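PDB 4QT6: probable E3 ubiquitin-protein ligase HERC1 from Homo sapiens, which probably acts as an E3 ubiquitin ligase, with the SPRY (B30.2) domain described here likely to serve as a protein-binding module. Local coordinates for residues Leu77-Ser82 / Met141-Asn146; Pro63-Asn68 / Thr72-Leu77. One frame throughout, in Å; residues are numbered along the deposited sequence.

Contact 1 of 2, residues Leu77-Ser82 / Met141-Asn146; sequences LYRAYS and MFYSSN. With ARF (formamide), chain B; ARF (formamide), chain C; ARF (formamide), chain G.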
loop_
_atom_site.group_PDB
_atom_site.type_symbol
_atom_site.label_atom_id
_atom_site.label_comp_id
_atom_site.label_asym_id
_atom_site.label_seq_id
_atom_site.Cartn_x
_atom_site.Cartn_y
_atom_site.Cartn_z
ATOM N N LEU A 77 2.239 -3.213 5.429
ATOM C CA LEU A 77 1.096 -3.428 4.556
ATOM C C LEU A 77 -0.215 -3.546 5.296
ATOM O O LEU A 77 -0.279 -4.038 6.430
ATOM C CB LEU A 77 1.304 -4.674 3.710
ATOM C CG LEU A 77 2.469 -4.639 2.745
ATOM C CD1 LEU A 77 2.706 -6.016 2.134
ATOM C CD2 LEU A 77 2.245 -3.592 1.658
ATOM N N TYR A 78 -1.274 -3.150 4.604
ATOM C CA TYR A 78 -2.643 -3.117 5.102
ATOM C C TYR A 78 -3.502 -3.820 4.043
ATOM O O TYR A 78 -3.554 -3.432 2.864
ATOM C CB TYR A 78 -3.035 -1.643 5.372
ATOM C CG TYR A 78 -4.447 -1.291 5.752
ATOM C CD1 TYR A 78 -5.232 -2.158 6.500
ATOM C CD2 TYR A 78 -4.965 -0.021 5.460
ATOM C CE1 TYR A 78 -6.531 -1.807 6.850
ATOM C CE2 TYR A 78 -6.254 0.338 5.822
ATOM C CZ TYR A 78 -7.027 -0.556 6.535
ATOM O OH TYR A 78 -8.320 -0.183 6.878
ATOM N N ARG A 79 -4.145 -4.902 4.475
ATOM C CA ARG A 79 -4.809 -5.853 3.574
ATOM C C ARG A 79 -6.306 -5.568 3.394
ATOM O O ARG A 79 -7.068 -5.494 4.384
ATOM C CB ARG A 79 -4.584 -7.263 4.135
ATOM C CG ARG A 79 -5.183 -8.405 3.348
ATOM C CD ARG A 79 -4.774 -9.722 3.993
ATOM N NE ARG A 79 -5.499 -10.871 3.462
ATOM C CZ ARG A 79 -5.695 -12.015 4.124
ATOM N NH1 ARG A 79 -5.224 -12.175 5.368
ATOM N NH2 ARG A 79 -6.373 -12.997 3.539
ATOM N N ALA A 80 -6.734 -5.431 2.129
ATOM C CA ALA A 80 -8.092 -5.053 1.804
ATOM C C ALA A 80 -9.103 -6.059 2.354
ATOM O O ALA A 80 -10.091 -5.678 2.981
ATOM C CB ALA A 80 -8.247 -4.928 0.302
ATOM N N TYR A 81 -8.828 -7.332 2.119
ATOM C CA TYR A 81 -9.817 -8.392 2.354
ATOM C C TYR A 81 -10.272 -8.475 3.809
ATOM O O TYR A 81 -11.453 -8.670 4.065
ATOM C CB TYR A 81 -9.244 -9.737 1.921
ATOM C CG TYR A 81 -10.117 -10.909 2.309
ATOM C CD1 TYR A 81 -11.298 -11.146 1.643
ATOM C CD2 TYR A 81 -9.778 -11.733 3.368
ATOM C CE1 TYR A 81 -12.120 -12.200 2.002
ATOM C CE2 TYR A 81 -10.594 -12.800 3.737
ATOM C CZ TYR A 81 -11.760 -13.026 3.035
ATOM O OH TYR A 81 -12.599 -14.081 3.376
ATOM N N SER A 82 -9.325 -8.338 4.728
ATOM C CA SER A 82 -9.535 -8.559 6.157
ATOM C C SER A 82 -9.261 -7.363 7.069
ATOM O O SER A 82 -9.566 -7.404 8.271
ATOM C CB SER A 82 -8.607 -9.685 6.585
ATOM O OG SER A 82 -7.246 -9.352 6.313
HETATM N N MSE A 141 0.697 -3.868 -3.211
HETATM C CA MSE A 141 1.114 -5.248 -3.500
HETATM C C MSE A 141 -0.129 -6.056 -3.783
HETATM O O MSE A 141 -1.158 -5.824 -3.155
HETATM C CB MSE A 141 1.872 -5.745 -2.263
HETATM C CG MSE A 141 2.561 -7.103 -2.362
HETATM SE SE MSE A 141 1.363 -8.620 -1.944
HETATM C CE MSE A 141 0.116 -7.812 -0.659
ATOM N N PHE A 142 -0.038 -6.999 -4.719
ATOM C CA PHE A 142 -1.126 -7.913 -5.010
ATOM C C PHE A 142 -0.674 -9.348 -4.765
ATOM O O PHE A 142 0.352 -9.765 -5.303
ATOM C CB PHE A 142 -1.543 -7.761 -6.468
ATOM C CG PHE A 142 -1.909 -6.356 -6.865
ATOM C CD1 PHE A 142 -3.096 -5.766 -6.419
ATOM C CD2 PHE A 142 -1.080 -5.636 -7.727
ATOM C CE1 PHE A 142 -3.422 -4.479 -6.799
ATOM C CE2 PHE A 142 -1.411 -4.334 -8.113
ATOM C CZ PHE A 142 -2.573 -3.766 -7.638
ATOM N N TYR A 143 -1.432 -10.080 -3.951
ATOM C CA TYR A 143 -1.099 -11.485 -3.654
ATOM C C TYR A 143 -1.964 -12.462 -4.406
ATOM O O TYR A 143 -1.794 -13.687 -4.257
ATOM C CB TYR A 143 -1.116 -11.786 -2.149
ATOM C CG TYR A 143 -2.409 -11.476 -1.448
ATOM C CD1 TYR A 143 -3.464 -12.374 -1.466
ATOM C CD2 TYR A 143 -2.589 -10.279 -0.771
ATOM C CE1 TYR A 143 -4.651 -12.086 -0.846
ATOM C CE2 TYR A 143 -3.779 -9.986 -0.128
ATOM C CZ TYR A 143 -4.801 -10.904 -0.142
ATOM O OH TYR A 143 -5.967 -10.619 0.509
ATOM N N SER A 144 -2.888 -11.943 -5.204
ATOM C CA SER A 144 -3.635 -12.766 -6.127
ATOM C C SER A 144 -2.746 -13.294 -7.245
ATOM O O SER A 144 -1.691 -12.730 -7.564
ATOM C CB SER A 144 -4.796 -11.955 -6.695
ATOM O OG SER A 144 -4.321 -10.717 -7.190
ATOM N N SER A 145 -3.179 -14.400 -7.847
ATOM C CA SER A 145 -2.440 -15.014 -8.946
ATOM C C SER A 145 -2.801 -14.376 -10.282
ATOM O O SER A 145 -1.954 -14.210 -11.151
ATOM C CB SER A 145 -2.749 -16.511 -9.002
ATOM O OG SER A 145 -4.144 -16.732 -9.068
ATOM N N ASN A 146 -4.081 -14.047 -10.435
ATOM C CA ASN A 146 -4.598 -13.539 -11.681
ATOM C C ASN A 146 -4.475 -12.026 -11.764
ATOM O O ASN A 146 -4.560 -11.332 -10.748
ATOM C CB ASN A 146 -6.071 -13.900 -11.827
ATOM C CG ASN A 146 -6.295 -15.387 -12.015
ATOM O OD1 ASN A 146 -5.374 -16.133 -12.337
ATOM N ND2 ASN A 146 -7.531 -15.820 -11.819
HETATM N N ARF B . -9.266 -12.850 -0.563
HETATM C C ARF B . -8.564 -13.235 0.501
HETATM O O ARF B . -7.541 -12.648 0.821
HETATM N N ARF C . -8.429 2.038 8.736
HETATM C C ARF C . -9.182 2.159 9.836
HETATM O O ARF C . -9.896 1.227 10.184
HETATM N N ARF G . -8.169 -12.393 -5.076
HETATM C C ARF G . -7.657 -12.984 -3.988
HETATM O O ARF G . -6.688 -13.724 -4.088
HETATM O O HOH W 1 -6.816 -8.034 0.076
#
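Tyr143 OH is held by three groups, and Arg79 is the one from across the contact. Arg79 NE donates to Tyr143 OH over 3.0 Å, at an N-H...O angle of 160° and close to the guanidinium plane. A water donates to Tyr143 OH at 2.8 Å and accepts from the backbone N of Tyr81, which ties the turn after the strand to the same hydroxyl. Tyr143 OH donates a hydrogen bond of 2.6 Å to O of the formamide of chain B. Arg79 NH2 reaches that same formamide O at 3.0 Å along an almost straight bond. The guanidinium spans hydroxyl and amide with one edge, and its plane stands 82° from the Tyr143 ring. The arginine chain is extended from CG to NE, which carries the group out to the ring's hydroxyl end. The Tyr81 ring lays one face against this formamide, its CG 3.3 Å from the formamide C. Asn52 and Glu53 complete this pocket. Arg79 NH1 bonds to Tyr86 OH. A leucine in place of Arg79 would probably leave Tyr143 OH and that formamide oxygen each short of a donor and Tyr86 OH without this partner. Deeper in, Leu77 CD1 and Met141 CE, a selenomethionine methyl, lie 4.2 Å apart, but Met141 has a second conformer, so this apolar contact is doubtful. His69 stacks on the Tyr143 ring. The contact crosses one antiparallel sheet of the SPRY beta-sandwich at its strand ends. Strands 75-79 and 137-142 are not neighbours there: strand 55-60 runs between them, and Cys56 touches Leu77, Arg79 and Met141.

Contact 2 of 2, residues Pro63-Asn68 / Thr72-Leu77; sequences PVHDFN and TSDMWL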
loop_
_atom_site.group_PDB
_atom_site.type_symbol
_atom_site.label_atom_id
_atom_site.label_comp_id
_atom_site.label_asym_id
_atom_site.label_seq_id
_atom_site.Cartn_x
_atom_site.Cartn_y
_atom_site.Cartn_z
ATOM N N PRO A 63 15.731 -1.383 -2.642
ATOM C CA PRO A 63 15.038 -2.440 -3.377
ATOM C C PRO A 63 14.165 -3.359 -2.525
ATOM O O PRO A 63 14.267 -3.369 -1.307
ATOM C CB PRO A 63 16.204 -3.257 -3.970
ATOM C CG PRO A 63 17.309 -3.052 -3.006
ATOM C CD PRO A 63 17.186 -1.616 -2.585
ATOM N N VAL A 64 13.274 -4.076 -3.192
ATOM C CA VAL A 64 12.402 -5.059 -2.576
ATOM C C VAL A 64 13.065 -6.429 -2.725
ATOM O O VAL A 64 13.414 -6.845 -3.843
ATOM C CB VAL A 64 11.025 -5.064 -3.273
ATOM C CG1 VAL A 64 10.171 -6.256 -2.852
ATOM C CG2 VAL A 64 10.304 -3.756 -2.963
ATOM N N HIS A 65 13.259 -7.115 -1.603
ATOM C CA HIS A 65 13.740 -8.506 -1.621
ATOM C C HIS A 65 12.662 -9.521 -1.266
ATOM O O HIS A 65 12.720 -10.668 -1.715
ATOM C CB HIS A 65 14.910 -8.650 -0.655
ATOM C CG HIS A 65 16.095 -7.824 -1.038
ATOM N ND1 HIS A 65 16.559 -6.784 -0.266
ATOM C CD2 HIS A 65 16.888 -7.859 -2.133
ATOM C CE1 HIS A 65 17.594 -6.220 -0.860
ATOM N NE2 HIS A 65 17.815 -6.857 -1.994
ATOM N N ASP A 66 11.701 -9.117 -0.443
ATOM C CA ASP A 66 10.606 -9.959 -0.024
ATOM C C ASP A 66 9.348 -9.122 -0.143
ATOM O O ASP A 66 9.274 -8.052 0.467
ATOM C CB ASP A 66 10.826 -10.394 1.433
ATOM C CG ASP A 66 9.745 -11.325 1.949
ATOM O OD1 ASP A 66 8.738 -11.568 1.254
ATOM O OD2 ASP A 66 9.874 -11.797 3.103
ATOM N N PHE A 67 8.408 -9.548 -0.992
ATOM C CA PHE A 67 7.099 -8.902 -1.073
ATOM C C PHE A 67 5.933 -9.803 -0.710
ATOM O O PHE A 67 4.806 -9.476 -0.989
ATOM C CB PHE A 67 6.883 -8.211 -2.447
ATOM C CG PHE A 67 6.793 -9.145 -3.639
ATOM C CD1 PHE A 67 7.924 -9.515 -4.333
ATOM C CD2 PHE A 67 5.560 -9.520 -4.140
ATOM C CE1 PHE A 67 7.831 -10.328 -5.466
ATOM C CE2 PHE A 67 5.454 -10.333 -5.260
ATOM C CZ PHE A 67 6.591 -10.731 -5.924
ATOM N N ASN A 68 6.213 -10.933 -0.043
ATOM C CA ASN A 68 5.177 -11.786 0.531
ATOM C C ASN A 68 4.650 -11.077 1.761
ATOM O O ASN A 68 5.402 -10.850 2.718
ATOM C CB ASN A 68 5.803 -13.128 0.932
ATOM C CG ASN A 68 4.827 -14.104 1.558
ATOM O OD1 ASN A 68 3.655 -13.814 1.795
ATOM N ND2 ASN A 68 5.330 -15.307 1.834
ATOM N N THR A 72 7.198 -10.325 4.780
ATOM C CA THR A 72 8.061 -9.208 4.447
ATOM C C THR A 72 8.339 -8.229 5.597
ATOM O O THR A 72 7.446 -7.874 6.340
ATOM C CB THR A 72 7.501 -8.387 3.242
ATOM O OG1 THR A 72 8.451 -7.384 2.878
ATOM C CG2 THR A 72 6.187 -7.776 3.557
ATOM N N SER A 73 9.603 -7.846 5.704
ATOM C CA SER A 73 10.049 -6.701 6.506
ATOM C C SER A 73 10.486 -5.534 5.617
ATOM O O SER A 73 10.908 -4.494 6.128
ATOM C CB SER A 73 11.199 -7.139 7.428
ATOM O OG SER A 73 10.694 -8.032 8.425
ATOM N N ASP A 74 10.366 -5.694 4.294
ATOM C CA ASP A 74 10.650 -4.586 3.373
ATOM C C ASP A 74 9.465 -3.641 3.272
ATOM O O ASP A 74 9.656 -2.457 2.943
ATOM C CB ASP A 74 11.011 -5.101 1.982
ATOM C CG ASP A 74 12.394 -5.698 1.922
ATOM O OD1 ASP A 74 13.268 -5.296 2.734
ATOM O OD2 ASP A 74 12.599 -6.552 1.040
HETATM N N MSE A 75 8.279 -4.157 3.561
HETATM C CA MSE A 75 7.016 -3.420 3.417
HETATM C C MSE A 75 6.246 -3.394 4.712
HETATM O O MSE A 75 6.407 -4.254 5.596
HETATM C CB MSE A 75 6.139 -4.027 2.318
HETATM C CG MSE A 75 6.939 -4.263 1.042
HETATM SE SE MSE A 75 5.712 -4.933 -0.364
HETATM C CE MSE A 75 6.777 -4.309 -1.880
ATOM N N TRP A 76 5.399 -2.401 4.831
ATOM C CA TRP A 76 4.432 -2.268 5.908
ATOM C C TRP A 76 3.081 -2.209 5.214
ATOM O O TRP A 76 2.804 -1.267 4.447
ATOM C CB TRP A 76 4.661 -0.969 6.687
ATOM C CG TRP A 76 5.806 -0.950 7.669
ATOM C CD1 TRP A 76 5.696 -1.044 9.032
ATOM C CD2 TRP A 76 7.198 -0.770 7.395
ATOM N NE1 TRP A 76 6.923 -0.974 9.605
ATOM C CE2 TRP A 76 7.872 -0.783 8.643
ATOM C CE3 TRP A 76 7.956 -0.638 6.229
ATOM C CZ2 TRP A 76 9.249 -0.652 8.740
ATOM C CZ3 TRP A 76 9.332 -0.497 6.337
ATOM C CH2 TRP A 76 9.961 -0.490 7.588
ATOM N N LEU A 77 2.239 -3.213 5.429
ATOM C CA LEU A 77 1.096 -3.428 4.556
ATOM C C LEU A 77 -0.215 -3.546 5.296
ATOM O O LEU A 77 -0.279 -4.038 6.430
ATOM C CB LEU A 77 1.304 -4.674 3.710
ATOM C CG LEU A 77 2.469 -4.639 2.745
ATOM C CD1 LEU A 77 2.706 -6.016 2.134
ATOM C CD2 LEU A 77 2.245 -3.592 1.658
HETATM O O HOH W 2 15.898 -5.275 2.112
HETATM O O HOH W 3 11.546 -9.465 4.575
#
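Thr72 OG1 and Asp74 OD2 make the tight part of this contact, while waters bridge the looser side. Thr72 OG1 donates to Asp66 O over 2.6 Å, coming from above the carbonyl plane. Thr72 OG1 itself accepts from Asp74 N at 2.9 Å, which makes an ST turn, and weakly from Met75 N. The threonine oxygen lies anti to its own backbone N (chi1 -174°), which lets it donate to the segment 63-68 and accept from its own. Thr72 N bonds to Asn68 O at 2.8 Å. Asp66 OD1 takes Asn68 N in an Asx turn, and Asp66 OD2 bonds to Thr71 OG1. Beside this polar core, the selenomethionine methyl CE of Met75 sits 3.7 Å from Val64 CG2 and also touches Phe67 CB.

Asp74 OD2 accepts two backbone donors, His65 N at 2.8 Å and Asp66 N at 3.1 Å. They approach from opposite faces of the carboxylate plane, both on the anti side. One water joins Asp74 OD1 to His65 ND1, and another links Asp66 OD2 to Ser73 N.

The segment 63-68 belongs to the loop between strands 55-60 and 75-79 of the SPRY beta-sandwich. Phe67 meets Tyr27 of strand 26-30 edge-to-face, and Val64 and Met75 touch Tyr27 too. Backbone bonds from Trp76 to Val59 and from Leu77 to Tyr86 set strand 75-79 between strands 55-60 and 84-86.

Contact 1 and contact 2 share Leu77 and strand 75-79, with centres about 13 Å apart. Both are partly buried. Contact 2 lies at the start of the strand and is local: backbone donors and short side chains fold the preceding loop back on itself. Contact 1 lies at the far end and joins parts of the chain far apart in sequence. Its polar bonds run mainly between long side chains and a bound formamide, with one water-mediated link to the backbone. Each has a selenomethionine in its apolar part, Met75 or Met141. The two contacts meet where Phe67 O packs against Met141 CG, so the loop of contact 2 reaches strand 137-142 of the same sheet.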